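PDB 4WD2: aromatic-amino-acid transaminase TyrB from Burkholderia cenocepacia K56-2Valvano, which probably catalyses the pyridoxal-phosphate-dependent transfer of amino groups between aromatic amino acids and 2-oxo acids. Local coordinates for residues Ala119-Leu122 and Lys123-Pro127; Gly387-Asp390 and Ser391-Gly394; Asp135-Trp138 and Glu139-Phe143; Cys270-Ala273 and Ala274-Glu277. One frame throughout, in Å; residues are numbered along the deposited sequence.

How the contacts relate
Contact 3 lies closest to the middle of the chain and, judged by the family, beside the active site built round the cofactor-bearing Lys254. Contact 1, at the end of helix 110-125, is about 19 Å away between centres, and the same helix packs Leu115 against Trp138 and His141 of contact 3. Contacts 1 and 4, with centres about 17 Å apart, are linked by helix 273-288: contact 4 caps its start, and Phe121 and Tyr125 of contact 1 pack farther along it. All three touch the second subunit, whose Arg288, ending its own helix 273-288, reaches contact 3. Contact 2 stands apart against helix 309-338, about 44 Å from contact 1 and 28 Å from contact 3 between centres.

Contact 1. Residues Ala119-Leu122 and Lys123-Pro127; sequences ADFL and KRYFP
The rings of Phe121 and Tyr125, one helical turn apart, meet obliquely, with planes at 51° and Phe121 CE1 3.6 Å from Tyr125 CD2. Arg124 CG lies over one face of the tyrosine, toward the rim, while Phe121 O sits at the edge of the same ring. On the next residue, the Phe126 ring turns an edge to Leu122 O, which lies in the ring plane, and its CD2 rests 3.9 Å from Leu122 CD2. With CG trans to the backbone nitrogen (chi1 163°), Phe121 lays its ring across the tyrosine and against Val279 and Leu283 of helix 273-288. This is the last turn of helix 110-125, in the large domain of an aminotransferase of the class I and II family. Phe126 already departs from helical backbone angles, yet its N still bonds to Leu122 O, at 2.6 Å. The Lys123 chain, bent at chi2, reaches forward past the helix end: its NZ donates to Pro127 O (3.2 Å), in the carbonyl plane and on a lone pair, and also to Gly149 O, so one ammonium group ties the outgoing chain to a neighbouring loop. Tyr125 OH bonds to Asp14 of the second subunit, whose Ile13 packs on both Phe121 and Tyr125.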
# COMPACT_ATOMS: atom_id res chain seq x y z
N ALA A 119 10.95 -3.33 -7.70
CA ALA A 119 11.52 -4.67 -7.53
C ALA A 119 10.66 -5.76 -8.19
O ALA A 119 11.20 -6.67 -8.83
CB ALA A 119 11.71 -4.99 -6.04
N ASP A 120 9.35 -5.68 -8.02
CA ASP A 120 8.44 -6.68 -8.58
C ASP A 120 8.44 -6.64 -10.12
O ASP A 120 8.41 -7.68 -10.78
CB ASP A 120 7.02 -6.49 -8.03
CG ASP A 120 6.85 -7.03 -6.60
OD1 ASP A 120 7.77 -7.70 -6.09
OD2 ASP A 120 5.78 -6.80 -6.00
N PHE A 121 8.45 -5.43 -10.68
CA PHE A 121 8.58 -5.24 -12.13
C PHE A 121 9.92 -5.80 -12.63
O PHE A 121 9.96 -6.52 -13.62
CB PHE A 121 8.45 -3.74 -12.48
CG PHE A 121 8.96 -3.37 -13.86
CD1 PHE A 121 8.22 -3.67 -14.99
CD2 PHE A 121 10.16 -2.70 -14.01
CE1 PHE A 121 8.69 -3.32 -16.26
CE2 PHE A 121 10.63 -2.35 -15.27
CZ PHE A 121 9.89 -2.66 -16.39
N LEU A 122 11.00 -5.46 -11.94
CA LEU A 122 12.33 -5.92 -12.34
C LEU A 122 12.50 -7.44 -12.26
O LEU A 122 13.12 -8.04 -13.13
CB LEU A 122 13.41 -5.24 -11.49
CG LEU A 122 13.68 -3.76 -11.74
CD1 LEU A 122 14.68 -3.23 -10.73
CD2 LEU A 122 14.20 -3.52 -13.17
N LYS A 123 11.94 -8.05 -11.23
CA LYS A 123 12.03 -9.51 -11.07
C LYS A 123 11.35 -10.23 -12.22
O LYS A 123 11.80 -11.28 -12.68
CB LYS A 123 11.43 -9.96 -9.73
CG LYS A 123 11.47 -11.46 -9.49
CD LYS A 123 12.91 -11.97 -9.49
CE LYS A 123 12.97 -13.49 -9.38
NZ LYS A 123 14.38 -13.96 -9.25
N ARG A 124 10.25 -9.64 -12.68
CA ARG A 124 9.44 -10.25 -13.72
C ARG A 124 10.13 -10.18 -15.07
O ARG A 124 10.03 -11.11 -15.87
CB ARG A 124 8.06 -9.58 -13.77
CG ARG A 124 7.13 -10.19 -14.78
CD ARG A 124 5.68 -10.06 -14.36
NE ARG A 124 4.82 -10.56 -15.43
CZ ARG A 124 4.29 -9.79 -16.37
NH1 ARG A 124 4.51 -8.48 -16.34
NH2 ARG A 124 3.53 -10.31 -17.31
N TYR A 125 10.86 -9.09 -15.31
CA TYR A 125 11.48 -8.87 -16.61
C TYR A 125 12.99 -9.05 -16.62
O TYR A 125 13.59 -9.18 -17.68
CB TYR A 125 11.10 -7.49 -17.14
CG TYR A 125 9.65 -7.47 -17.58
CD1 TYR A 125 9.26 -8.13 -18.74
CD2 TYR A 125 8.68 -6.84 -16.82
CE1 TYR A 125 7.94 -8.14 -19.14
CE2 TYR A 125 7.35 -6.84 -17.21
CZ TYR A 125 6.99 -7.50 -18.38
OH TYR A 125 5.67 -7.51 -18.78
N PHE A 126 13.60 -9.07 -15.44
CA PHE A 126 15.03 -9.35 -15.33
C PHE A 126 15.32 -10.37 -14.22
O PHE A 126 16.06 -10.08 -13.28
CB PHE A 126 15.80 -8.05 -15.07
CG PHE A 126 15.58 -7.00 -16.13
CD1 PHE A 126 16.44 -6.91 -17.22
CD2 PHE A 126 14.52 -6.11 -16.05
CE1 PHE A 126 16.24 -5.94 -18.20
CE2 PHE A 126 14.31 -5.15 -17.02
CZ PHE A 126 15.17 -5.06 -18.10
N PRO A 127 14.75 -11.59 -14.34
CA PRO A 127 14.75 -12.57 -13.24
C PRO A 127 16.13 -13.07 -12.84
O PRO A 127 16.32 -13.52 -11.71
CB PRO A 127 13.90 -13.71 -13.81
CG PRO A 127 14.08 -13.61 -15.29
CD PRO A 127 14.15 -12.14 -15.57

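Contact 2. Residues Gly387-Asp390 and Ser391-Gly394; sequences GLND and SNVG
Asn389 and Asn392 both hold CG between their own backbone nitrogen and carbonyl carbon (chi1 49° and 63°), and this folds the two side chains inward until their amides stack with planes 23° apart. The Asn392 amide is used at both ends. Its ND2 donates to Gly387 O at 3.1 Å, with the acceptor near the amide plane and the N-H group in the plane of the Gly387 carbonyl, while its OD1 takes Asn389 N at 2.9 Å, the donor standing above the carbonyl plane. Two bonds to main chain therefore fix the rotation of this buried amide, and it does not cap the helix it precedes. Leu388 CD2 lies across it, 3.7 Å from Asn392 OD1, and continues onto Met329 and Ile333 of helix 309-338. Asn389 O grips two donors: Val393 N, 2.9 Å away, arrives almost straight on, whereas Asn392 N comes from well above the carbonyl plane. Asn389 OD1 accepts a weak bond from Ser391 N, at 2.9 Å. Ser391 OG lies on the same oxygen, but at a distance so short that its exact placement is doubtful; this hydroxyl also meets a glycerol. On the outer side a water joins Asp390 O (2.6 Å) to Gly394 N, and the Asp390 carboxylate forms a salt bridge with Arg328. Asn392 N on Asn389 O closes a beta turn over 389-392, alongside an Asx turn closed weakly by Asn389 OD1, and Val393 N on that backbone oxygen leads the chain from strand 382-384 into the C-terminal helix 393-405.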
# COMPACT_ATOMS: atom_id res chain seq x y z
N GLY A 387 17.92 14.99 15.46
CA GLY A 387 17.53 14.89 16.86
C GLY A 387 18.20 15.91 17.75
O GLY A 387 17.86 16.07 18.93
N LEU A 388 19.18 16.62 17.18
CA LEU A 388 19.90 17.68 17.87
C LEU A 388 19.17 19.02 17.79
O LEU A 388 18.65 19.40 16.75
CB LEU A 388 21.30 17.84 17.28
CG LEU A 388 22.26 16.65 17.44
CD1 LEU A 388 23.49 16.84 16.57
CD2 LEU A 388 22.65 16.50 18.89
N ASN A 389 19.14 19.74 18.91
CA ASN A 389 18.63 21.09 18.94
C ASN A 389 19.40 21.88 19.98
O ASN A 389 20.32 21.35 20.60
CB ASN A 389 17.12 21.11 19.23
CG ASN A 389 16.75 20.25 20.43
OD1 ASN A 389 17.21 20.50 21.54
ND2 ASN A 389 15.92 19.24 20.21
N ASP A 390 19.04 23.14 20.19
CA ASP A 390 19.77 23.97 21.15
C ASP A 390 19.68 23.42 22.57
O ASP A 390 20.56 23.68 23.39
CB ASP A 390 19.27 25.41 21.11
CG ASP A 390 19.79 26.18 19.92
OD1 ASP A 390 20.90 25.86 19.45
OD2 ASP A 390 19.09 27.10 19.45
N SER A 391 18.64 22.66 22.85
CA SER A 391 18.46 22.12 24.20
C SER A 391 19.45 21.00 24.52
O SER A 391 19.73 20.75 25.69
CB SER A 391 17.03 21.61 24.40
OG SER A 391 16.90 20.28 23.90
N ASN A 392 19.99 20.34 23.50
CA ASN A 392 20.82 19.16 23.77
C ASN A 392 22.17 19.06 23.05
O ASN A 392 22.97 18.18 23.37
CB ASN A 392 20.02 17.89 23.48
CG ASN A 392 19.61 17.77 22.01
OD1 ASN A 392 20.30 18.25 21.11
ND2 ASN A 392 18.48 17.11 21.78
N VAL A 393 22.44 19.93 22.08
CA VAL A 393 23.64 19.77 21.26
C VAL A 393 24.92 19.94 22.10
O VAL A 393 25.92 19.27 21.85
CB VAL A 393 23.65 20.73 20.04
CG1 VAL A 393 23.74 22.19 20.48
CG2 VAL A 393 24.77 20.38 19.07
N GLY A 394 24.88 20.81 23.10
CA GLY A 394 26.01 20.95 24.00
C GLY A 394 26.22 19.70 24.83
O GLY A 394 27.35 19.25 25.01
O HOH W 1 23.02 23.16 23.82

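Contact 3. Residues Asp135-Trp138 and Glu139-Phe143; sequences DPSW and ENHRF
Trp138 and His141 meet edge to face: the indole turns the rim of its six-membered ring toward the imidazole face, with planes at 85° and Trp138 CE3 3.6 Å from His141 CD2. The indole is swung out with CG opposite the backbone nitrogen (chi1 -176°), which brings its CE3 rim toward the histidine. Trp138 CB itself lies over the imidazole face, a CH-pi contact. Asn140 uses its CB in the same way, resting 3.5 Å from the centroid of the indole six-membered ring and close to the ring normal. Its amide stands nearly upright on the indole, ND2 coming to 3.2 Å from Trp138 CZ2, and its OD1 bonds to Arg288 of the second subunit. Glu139 is bent at chi2 (-91°), which folds the carboxylate back to the pyrrole end of the indole, its CD 3.4 Å from Trp138 CD1. The segment 135-138 contains a cis peptide bond, between Asp135 and Pro136, and links strand 131-135 to helix 141-147; in aspartate aminotransferases the corresponding tryptophan lies beside cofactor and substrate, and a similar place is probable here. Ser137 OG shares a hydrogen bond of 2.7 Å with His141 ND1 at the imidazole edge, and bonds to His186 as well. At the other imidazole nitrogen, NE2 is held by Asp219, so the ring is fixed from both ends. His141 N donates to Trp138 O, closing a turn at the entry to helix 141-147, and a water bridges the same oxygen (2.7 Å) to Arg142 N.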
# COMPACT_ATOMS: atom_id res chain seq x y z
N ASP A 135 27.67 -0.81 1.17
CA ASP A 135 28.06 -1.30 2.48
C ASP A 135 28.39 -0.12 3.39
O ASP A 135 29.45 0.48 3.25
CB ASP A 135 29.28 -2.23 2.37
CG ASP A 135 29.88 -2.57 3.72
OD1 ASP A 135 29.11 -2.76 4.68
OD2 ASP A 135 31.12 -2.64 3.82
N PRO A 136 27.48 0.22 4.32
CA PRO A 136 26.15 -0.35 4.59
C PRO A 136 25.05 0.38 3.82
O PRO A 136 25.34 1.28 3.05
CB PRO A 136 26.00 -0.13 6.09
CG PRO A 136 26.65 1.20 6.30
CD PRO A 136 27.81 1.26 5.32
N SER A 137 23.80 0.00 4.05
CA SER A 137 22.68 0.68 3.40
C SER A 137 21.45 0.70 4.30
O SER A 137 21.49 0.17 5.41
CB SER A 137 22.35 0.02 2.06
OG SER A 137 21.45 0.81 1.31
N TRP A 138 20.38 1.32 3.83
CA TRP A 138 19.11 1.36 4.54
C TRP A 138 18.69 -0.05 4.96
O TRP A 138 18.75 -0.98 4.15
CB TRP A 138 18.01 2.00 3.68
CG TRP A 138 16.69 2.16 4.38
CD1 TRP A 138 16.49 2.69 5.62
CD2 TRP A 138 15.39 1.80 3.89
NE1 TRP A 138 15.15 2.68 5.93
CE2 TRP A 138 14.46 2.14 4.88
CE3 TRP A 138 14.93 1.23 2.70
CZ2 TRP A 138 13.08 1.93 4.73
CZ3 TRP A 138 13.57 1.02 2.55
CH2 TRP A 138 12.66 1.37 3.55
N GLU A 139 18.28 -0.18 6.21
CA GLU A 139 17.99 -1.48 6.82
C GLU A 139 16.95 -2.33 6.08
O GLU A 139 16.91 -3.55 6.26
CB GLU A 139 17.53 -1.27 8.27
CG GLU A 139 16.28 -0.39 8.44
CD GLU A 139 16.60 1.09 8.63
OE1 GLU A 139 17.78 1.48 8.46
OE2 GLU A 139 15.67 1.86 8.96
N ASN A 140 16.12 -1.73 5.24
CA ASN A 140 15.07 -2.49 4.59
C ASN A 140 15.32 -2.77 3.10
O ASN A 140 14.50 -3.41 2.45
CB ASN A 140 13.73 -1.78 4.78
CG ASN A 140 13.29 -1.75 6.24
OD1 ASN A 140 13.43 -2.74 6.96
ND2 ASN A 140 12.78 -0.61 6.68
N HIS A 141 16.45 -2.32 2.59
CA HIS A 141 16.83 -2.58 1.20
C HIS A 141 16.99 -4.07 0.92
O HIS A 141 16.42 -4.60 -0.03
CB HIS A 141 18.13 -1.85 0.85
CG HIS A 141 17.93 -0.44 0.37
ND1 HIS A 141 18.91 0.52 0.46
CD2 HIS A 141 16.86 0.17 -0.21
CE1 HIS A 141 18.46 1.66 -0.04
NE2 HIS A 141 17.22 1.47 -0.45
N ARG A 142 17.77 -4.74 1.76
CA ARG A 142 18.00 -6.17 1.58
C ARG A 142 16.70 -6.94 1.72
O ARG A 142 16.41 -7.85 0.94
CB ARG A 142 19.02 -6.71 2.57
CG ARG A 142 19.25 -8.22 2.43
CD ARG A 142 20.40 -8.71 3.28
NE ARG A 142 21.69 -8.20 2.82
CZ ARG A 142 22.43 -8.77 1.87
NH1 ARG A 142 22.00 -9.87 1.26
NH2 ARG A 142 23.59 -8.23 1.53
N PHE A 143 15.91 -6.56 2.73
CA PHE A 143 14.67 -7.26 3.03
C PHE A 143 13.69 -7.19 1.86
O PHE A 143 13.17 -8.21 1.41
CB PHE A 143 14.03 -6.68 4.29
CG PHE A 143 12.95 -7.55 4.89
CD1 PHE A 143 11.61 -7.27 4.65
CD2 PHE A 143 13.27 -8.63 5.69
CE1 PHE A 143 10.62 -8.06 5.19
CE2 PHE A 143 12.27 -9.43 6.24
CZ PHE A 143 10.95 -9.15 5.99
O HOH W 2 19.67 -3.39 3.50

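Contact 4. Residues Cys270-Ala273 and Ala274-Glu277; sequences CEDA and AAAE
Cys270 and the alanine pair Ala275 and Ala276 form the close-packed side of this turn: Cys270 CB is 3.9 Å from Ala275 CB, and SG lies 3.7 Å from Ala276 CA. Glu271 lays its bent side chain alongside, CD 3.8 Å from Ala275 CB, and Phe10 of the second subunit packs on Cys270. Next to this buried patch Asp272 serves as N-cap of helix 273-288. A chi1 of 58° tucks the carboxylate back over its own main chain and carries OD1 to the helix start, where it accepts from Ala275 N at 2.8 Å; the N-H points almost straight at the oxygen (167°) and meets it nearly along the C-O axis. A carboxylate so placed would be expected to gain from the positive end of the helix dipole. In the large domain this helix follows strand 264-269, which runs antiparallel to both its sheet neighbours. The regular helical bonds begin at once, with Asp272 O taking Ala276 N (3.0 Å) and Ala273 O taking Glu277 N (3.1 Å). The outer side is looser: Ala274 is exposed, and Glu277, also exposed, is modelled in two conformers, consistent with a mobile side chain.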
# COMPACT_ATOMS: atom_id res chain seq x y z
N CYS A 270 13.21 5.66 -19.69
CA CYS A 270 13.29 4.64 -20.75
C CYS A 270 13.87 5.20 -22.05
O CYS A 270 14.04 6.41 -22.19
CB CYS A 270 11.90 4.05 -21.01
SG CYS A 270 11.07 3.45 -19.52
N GLU A 271 14.16 4.31 -23.00
CA GLU A 271 14.86 4.70 -24.22
C GLU A 271 14.02 5.59 -25.14
O GLU A 271 14.57 6.41 -25.88
CB GLU A 271 15.35 3.46 -24.98
CG GLU A 271 14.29 2.40 -25.27
CD GLU A 271 14.22 1.30 -24.21
OE1 GLU A 271 14.34 1.61 -23.00
OE2 GLU A 271 14.05 0.13 -24.60
N ASP A 272 12.70 5.44 -25.11
CA ASP A 272 11.81 6.37 -25.82
C ASP A 272 10.41 6.38 -25.20
O ASP A 272 10.14 5.64 -24.26
CB ASP A 272 11.73 6.04 -27.32
CG ASP A 272 11.24 4.63 -27.61
OD1 ASP A 272 10.58 4.02 -26.75
OD2 ASP A 272 11.50 4.14 -28.73
N ALA A 273 9.53 7.23 -25.72
CA ALA A 273 8.20 7.38 -25.14
C ALA A 273 7.38 6.10 -25.26
O ALA A 273 6.58 5.79 -24.38
CB ALA A 273 7.47 8.53 -25.80
N ALA A 274 7.57 5.37 -26.36
CA ALA A 274 6.86 4.12 -26.57
C ALA A 274 7.22 3.14 -25.46
O ALA A 274 6.33 2.55 -24.84
CB ALA A 274 7.20 3.54 -27.94
N ALA A 275 8.51 2.99 -25.20
CA ALA A 275 8.99 2.12 -24.13
C ALA A 275 8.46 2.57 -22.76
O ALA A 275 8.07 1.73 -21.94
CB ALA A 275 10.52 2.08 -24.12
N ALA A 276 8.47 3.88 -22.51
CA ALA A 276 8.00 4.42 -21.24
C ALA A 276 6.54 4.05 -20.97
O ALA A 276 6.16 3.78 -19.83
CB ALA A 276 8.17 5.93 -21.21
N GLU A 277 5.73 4.04 -22.02
CA GLU A 277 4.32 3.71 -21.89
C GLU A 277 4.11 2.20 -21.64
O GLU A 277 3.23 1.81 -20.88
CB GLU A 277 3.56 4.20 -23.13
CG GLU A 277 3.14 5.68 -23.01
CD GLU A 277 3.25 6.49 -24.30
OE1 GLU A 277 3.98 7.51 -24.28
OE2 GLU A 277 2.60 6.14 -25.31